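Local coordinates for protein tryptophan synthase alpha chain (Campylobacter jejuni, PDB 3THA) that probably cleaves indoleglycerol phosphate to indole and glyceraldehyde 3-phosphate, as the alpha subunit of the enzyme that completes tryptophan biosynthesis, at residues E106-L120 with L133-I145. Numbering follows the deposited sequence.
Sequences EKFVKKAKSLGICAL and LIKECERYNIALI
The ring of Tyr-140, near the end of helix 131-140, packs against helix 105-114: Lys-110 lays CB over one face, 4.0 Å from the ring centroid. The opposite face carries CG of Arg-139. At the ring's edge, Glu-106 brings its carboxylate almost perpendicular to the ring (85°), and Tyr-140 OH gives OE2 a weak hydrogen bond of 3.4 Å. That same oxygen stands 3.2 Å from Glu-136 OE1, like charges that Arg-139 probably eases: its NH1 bonds OE1 of Glu-136 within the guanidinium plane, whereas Glu-106 OE2 lies well out of that plane, in a long salt bridge with no N-H aimed at it.

One turn deeper, Val-109 is a knob in the hole formed by Leu-133, Glu-136, Cys-137 and Tyr-140. With CG1 anti to the backbone N (chi1 -179°), that methyl reaches Tyr-140 CD1 at 3.8 Å, while CG2 faces Leu-133. Lys-113, bent at chi2 (74°), slides past Ile-142 in the opposite direction and bonds Asn-141 O through NZ, from above the carbonyl plane.

Beneath the helices, Leu-120 sets CD1 against Cys-137 SG (3.7 Å), and parallel strand pairing follows: Leu-120 N to Ala-143 O at 2.9 Å, Ile-145 N to Leu-120 O at 3.0 Å. Strands 117-121 and 143-148 are neighbours in the eight-stranded TIM barrel, joined through helix 131-140 as a beta-alpha-beta unit; helix 105-114 packs beside it, with Phe-108 against helices 75-83 and 97-103, and strand 90-94 flanks strand 117-121.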
loop_
_atom_site.group_PDB
_atom_site.type_symbol
_atom_site.label_atom_id
_atom_site.label_comp_id
_atom_site.label_asym_id
_atom_site.label_seq_id
_atom_site.Cartn_x
_atom_site.Cartn_y
_atom_site.Cartn_z
ATOM N N GLU B 106 -11.616 -18.279 8.616
ATOM C CA GLU B 106 -11.730 -19.686 8.324
ATOM C C GLU B 106 -12.236 -19.938 6.895
ATOM O O GLU B 106 -11.574 -20.647 6.123
ATOM C CB GLU B 106 -12.639 -20.340 9.379
ATOM C CG GLU B 106 -13.021 -21.745 9.099
ATOM C CD GLU B 106 -13.267 -22.510 10.378
ATOM O OE1 GLU B 106 -14.422 -22.487 10.893
ATOM O OE2 GLU B 106 -12.293 -23.142 10.860
ATOM N N LYS B 107 -13.400 -19.380 6.545
ATOM C CA LYS B 107 -13.976 -19.587 5.209
ATOM C C LYS B 107 -12.935 -19.334 4.085
ATOM O O LYS B 107 -12.813 -20.103 3.117
ATOM C CB LYS B 107 -15.208 -18.672 5.002
ATOM C CG LYS B 107 -16.576 -19.273 5.303
ATOM C CD LYS B 107 -16.831 -19.514 6.805
ATOM C CE LYS B 107 -18.089 -20.399 7.047
ATOM N NZ LYS B 107 -18.258 -20.850 8.481
ATOM N N PHE B 108 -12.206 -18.225 4.233
ATOM C CA PHE B 108 -11.187 -17.809 3.271
ATOM C C PHE B 108 -10.064 -18.845 3.076
ATOM O O PHE B 108 -9.698 -19.203 1.929
ATOM C CB PHE B 108 -10.568 -16.476 3.708
ATOM C CG PHE B 108 -9.677 -15.889 2.674
ATOM C CD1 PHE B 108 -8.310 -16.060 2.751
ATOM C CD2 PHE B 108 -10.224 -15.220 1.554
ATOM C CE1 PHE B 108 -7.486 -15.537 1.762
ATOM C CE2 PHE B 108 -9.409 -14.699 0.579
ATOM C CZ PHE B 108 -8.036 -14.863 0.674
ATOM N N VAL B 109 -9.511 -19.282 4.199
ATOM C CA VAL B 109 -8.317 -20.096 4.205
ATOM C C VAL B 109 -8.614 -21.462 3.638
ATOM O O VAL B 109 -7.855 -21.957 2.825
ATOM C CB VAL B 109 -7.676 -20.210 5.623
ATOM C CG1 VAL B 109 -6.405 -21.067 5.579
ATOM C CG2 VAL B 109 -7.354 -18.837 6.173
ATOM N N LYS B 110 -9.723 -22.060 4.065
ATOM C CA LYS B 110 -10.180 -23.339 3.534
ATOM C C LYS B 110 -10.401 -23.234 2.021
ATOM O O LYS B 110 -9.919 -24.063 1.252
ATOM C CB LYS B 110 -11.467 -23.757 4.252
ATOM C CG LYS B 110 -12.238 -24.892 3.593
ATOM C CD LYS B 110 -13.255 -25.436 4.584
ATOM C CE LYS B 110 -14.198 -26.460 3.964
ATOM N NZ LYS B 110 -14.763 -27.372 5.028
ATOM N N LYS B 111 -11.130 -22.205 1.601
ATOM C CA LYS B 111 -11.350 -21.991 0.183
ATOM C C LYS B 111 -10.051 -21.906 -0.604
ATOM O O LYS B 111 -9.861 -22.645 -1.579
ATOM C CB LYS B 111 -12.211 -20.762 -0.061
ATOM C CG LYS B 111 -13.496 -21.122 -0.761
ATOM C CD LYS B 111 -13.197 -21.211 -2.236
ATOM C CE LYS B 111 -14.425 -20.956 -3.097
ATOM N NZ LYS B 111 -15.452 -22.050 -3.023
ATOM N N ALA B 112 -9.173 -20.997 -0.183
ATOM C CA ALA B 112 -7.873 -20.839 -0.804
ATOM C C ALA B 112 -7.160 -22.191 -0.957
ATOM O O ALA B 112 -6.623 -22.510 -2.033
ATOM C CB ALA B 112 -7.060 -19.910 -0.002
ATOM N N LYS B 113 -7.214 -23.015 0.088
ATOM C CA LYS B 113 -6.527 -24.314 0.090
ATOM C C LYS B 113 -7.181 -25.331 -0.837
ATOM O O LYS B 113 -6.494 -26.118 -1.487
ATOM C CB LYS B 113 -6.419 -24.872 1.516
ATOM C CG LYS B 113 -5.823 -26.300 1.656
ATOM C CD LYS B 113 -4.305 -26.309 1.423
ATOM C CE LYS B 113 -3.655 -27.621 1.845
ATOM N NZ LYS B 113 -2.172 -27.549 1.678
ATOM N N SER B 114 -8.506 -25.329 -0.899
ATOM C CA SER B 114 -9.186 -26.259 -1.794
ATOM C C SER B 114 -8.912 -25.887 -3.240
ATOM O O SER B 114 -9.024 -26.729 -4.128
ATOM C CB SER B 114 -10.686 -26.308 -1.522
ATOM O OG SER B 114 -11.295 -25.050 -1.733
ATOM N N LEU B 115 -8.508 -24.635 -3.472
ATOM C CA LEU B 115 -8.239 -24.168 -4.818
ATOM C C LEU B 115 -6.772 -24.139 -5.181
ATOM O O LEU B 115 -6.395 -23.385 -6.082
ATOM C CB LEU B 115 -8.887 -22.789 -5.058
ATOM C CG LEU B 115 -10.404 -23.048 -5.166
ATOM C CD1 LEU B 115 -11.179 -21.792 -5.044
ATOM C CD2 LEU B 115 -10.843 -23.860 -6.436
ATOM N N GLY B 116 -5.956 -24.916 -4.466
ATOM C CA GLY B 116 -4.516 -25.026 -4.745
ATOM C C GLY B 116 -3.601 -23.855 -4.363
ATOM O O GLY B 116 -2.397 -23.830 -4.720
ATOM N N ILE B 117 -4.146 -22.865 -3.675
ATOM C CA ILE B 117 -3.320 -21.827 -3.079
ATOM C C ILE B 117 -2.525 -22.449 -1.915
ATOM O O ILE B 117 -3.086 -23.171 -1.069
ATOM C CB ILE B 117 -4.176 -20.659 -2.567
ATOM C CG1 ILE B 117 -5.095 -20.123 -3.693
ATOM C CG2 ILE B 117 -3.288 -19.601 -1.852
ATOM C CD1 ILE B 117 -4.474 -19.127 -4.714
ATOM N N CYS B 118 -1.225 -22.162 -1.871
ATOM C CA CYS B 118 -0.328 -22.829 -0.928
ATOM C C CYS B 118 0.221 -21.869 0.112
ATOM O O CYS B 118 0.857 -22.316 1.062
ATOM C CB CYS B 118 0.831 -23.499 -1.689
ATOM S SG CYS B 118 2.020 -22.290 -2.322
ATOM N N ALA B 119 0.004 -20.554 -0.068
ATOM C CA ALA B 119 0.520 -19.538 0.874
ATOM C C ALA B 119 -0.153 -18.181 0.747
ATOM O O ALA B 119 -0.621 -17.813 -0.334
ATOM C CB ALA B 119 1.997 -19.367 0.690
ATOM N N LEU B 120 -0.134 -17.402 1.829
ATOM C CA LEU B 120 -0.668 -16.056 1.819
ATOM C C LEU B 120 0.416 -15.123 2.242
ATOM O O LEU B 120 1.149 -15.423 3.170
ATOM C CB LEU B 120 -1.780 -15.912 2.846
ATOM C CG LEU B 120 -2.861 -16.991 2.958
ATOM C CD1 LEU B 120 -3.719 -16.712 4.187
ATOM C CD2 LEU B 120 -3.746 -16.997 1.721
ATOM N N LEU B 133 -5.213 -15.429 12.151
ATOM C CA LEU B 133 -4.986 -15.911 10.794
ATOM C C LEU B 133 -4.031 -17.090 10.825
ATOM O O LEU B 133 -4.225 -18.075 10.097
ATOM C CB LEU B 133 -4.417 -14.803 9.900
ATOM C CG LEU B 133 -4.140 -15.151 8.422
ATOM C CD1 LEU B 133 -5.377 -15.680 7.727
ATOM C CD2 LEU B 133 -3.620 -13.923 7.683
ATOM N N ILE B 134 -2.987 -16.973 11.658
ATOM C CA ILE B 134 -1.993 -18.022 11.785
ATOM C C ILE B 134 -2.676 -19.314 12.215
ATOM O O ILE B 134 -2.336 -20.408 11.732
ATOM C CB ILE B 134 -0.933 -17.637 12.821
ATOM C CG1 ILE B 134 0.017 -16.589 12.232
ATOM C CG2 ILE B 134 -0.186 -18.881 13.358
ATOM C CD1 ILE B 134 1.069 -16.041 13.263
ATOM N N LYS B 135 -3.652 -19.177 13.100
ATOM C CA LYS B 135 -4.326 -20.327 13.637
ATOM C C LYS B 135 -5.011 -21.061 12.503
ATOM O O LYS B 135 -4.826 -22.266 12.335
ATOM C CB LYS B 135 -5.299 -19.929 14.740
ATOM C CG LYS B 135 -5.059 -20.666 16.040
ATOM C CD LYS B 135 -3.771 -20.228 16.762
ATOM C CE LYS B 135 -3.497 -21.093 18.024
ATOM N NZ LYS B 135 -2.129 -20.838 18.590
ATOM N N GLU B 136 -5.757 -20.331 11.687
ATOM C CA GLU B 136 -6.378 -20.954 10.536
ATOM C C GLU B 136 -5.359 -21.466 9.533
ATOM O O GLU B 136 -5.571 -22.503 8.967
ATOM C CB GLU B 136 -7.381 -20.036 9.869
ATOM C CG GLU B 136 -8.436 -19.557 10.812
ATOM C CD GLU B 136 -9.193 -20.695 11.428
ATOM O OE1 GLU B 136 -9.510 -21.659 10.700
ATOM O OE2 GLU B 136 -9.473 -20.635 12.640
ATOM N N CYS B 137 -4.252 -20.767 9.306
ATOM C CA CYS B 137 -3.263 -21.311 8.366
ATOM C C CYS B 137 -2.645 -22.645 8.857
ATOM O O CYS B 137 -2.606 -23.594 8.084
ATOM C CB CYS B 137 -2.180 -20.314 7.971
ATOM S SG CYS B 137 -2.756 -18.811 7.098
ATOM N N GLU B 138 -2.164 -22.731 10.102
ATOM C CA GLU B 138 -1.720 -24.048 10.629
ATOM C C GLU B 138 -2.802 -25.086 10.341
ATOM O O GLU B 138 -2.523 -26.175 9.833
ATOM C CB GLU B 138 -1.503 -24.055 12.151
ATOM C CG GLU B 138 -0.317 -23.288 12.720
ATOM C CD GLU B 138 -0.353 -23.261 14.285
ATOM O OE1 GLU B 138 -0.657 -24.314 14.934
ATOM O OE2 GLU B 138 -0.088 -22.181 14.867
ATOM N N ARG B 139 -4.043 -24.728 10.670
ATOM C CA ARG B 139 -5.187 -25.647 10.571
ATOM C C ARG B 139 -5.378 -26.280 9.180
ATOM O O ARG B 139 -5.791 -27.431 9.094
ATOM C CB ARG B 139 -6.485 -24.956 11.040
ATOM C CG ARG B 139 -7.765 -25.775 10.787
ATOM C CD ARG B 139 -9.047 -25.101 11.287
ATOM N NE ARG B 139 -9.213 -25.358 12.713
ATOM C CZ ARG B 139 -9.308 -24.410 13.638
ATOM N NH1 ARG B 139 -9.311 -23.126 13.291
ATOM N NH2 ARG B 139 -9.441 -24.749 14.910
ATOM N N TYR B 140 -5.108 -25.529 8.108
ATOM C CA TYR B 140 -5.311 -26.030 6.739
ATOM C C TYR B 140 -4.013 -26.255 5.960
ATOM O O TYR B 140 -4.039 -26.492 4.748
ATOM C CB TYR B 140 -6.243 -25.094 5.964
ATOM C CG TYR B 140 -7.652 -25.070 6.505
ATOM C CD1 TYR B 140 -8.075 -24.032 7.340
ATOM C CD2 TYR B 140 -8.564 -26.094 6.196
ATOM C CE1 TYR B 140 -9.383 -23.991 7.848
ATOM C CE2 TYR B 140 -9.872 -26.082 6.708
ATOM C CZ TYR B 140 -10.277 -25.027 7.539
ATOM O OH TYR B 140 -11.567 -24.987 8.057
ATOM N N ASN B 141 -2.886 -26.191 6.670
ATOM C CA ASN B 141 -1.571 -26.364 6.065
ATOM C C ASN B 141 -1.290 -25.363 4.943
ATOM O O ASN B 141 -0.930 -25.727 3.822
ATOM C CB ASN B 141 -1.399 -27.797 5.563
ATOM C CG ASN B 141 -0.919 -28.747 6.642
ATOM O OD1 ASN B 141 -0.427 -28.346 7.705
ATOM N ND2 ASN B 141 -1.019 -30.020 6.350
ATOM N N ILE B 142 -1.515 -24.095 5.266
ATOM C CA ILE B 142 -1.238 -22.974 4.397
ATOM C C ILE B 142 -0.221 -22.183 5.180
ATOM O O ILE B 142 -0.342 -22.004 6.394
ATOM C CB ILE B 142 -2.500 -22.127 4.167
ATOM C CG1 ILE B 142 -3.365 -22.747 3.088
ATOM C CG2 ILE B 142 -2.141 -20.773 3.705
ATOM C CD1 ILE B 142 -3.066 -22.225 1.700
ATOM N N ALA B 143 0.809 -21.747 4.496
ATOM C CA ALA B 143 1.794 -20.937 5.128
ATOM C C ALA B 143 1.370 -19.466 5.067
ATOM O O ALA B 143 0.926 -18.973 4.012
ATOM C CB ALA B 143 3.129 -21.140 4.425
ATOM N N LEU B 144 1.522 -18.784 6.203
ATOM C CA LEU B 144 1.473 -17.320 6.305
ATOM C C LEU B 144 2.901 -16.773 6.259
ATOM O O LEU B 144 3.686 -16.982 7.196
ATOM C CB LEU B 144 0.810 -16.885 7.628
ATOM C CG LEU B 144 0.631 -15.378 7.699
ATOM C CD1 LEU B 144 -0.257 -14.893 6.498
ATOM C CD2 LEU B 144 0.023 -14.938 8.986
ATOM N N ILE B 145 3.229 -16.074 5.183
ATOM C CA ILE B 145 4.592 -15.843 4.798
ATOM C C ILE B 145 5.143 -14.702 5.615
ATOM O O ILE B 145 4.457 -13.696 5.825
ATOM C CB ILE B 145 4.672 -15.543 3.260
ATOM C CG1 ILE B 145 4.106 -16.695 2.430
ATOM C CG2 ILE B 145 6.078 -15.117 2.784
ATOM C CD1 ILE B 145 4.966 -17.965 2.425
#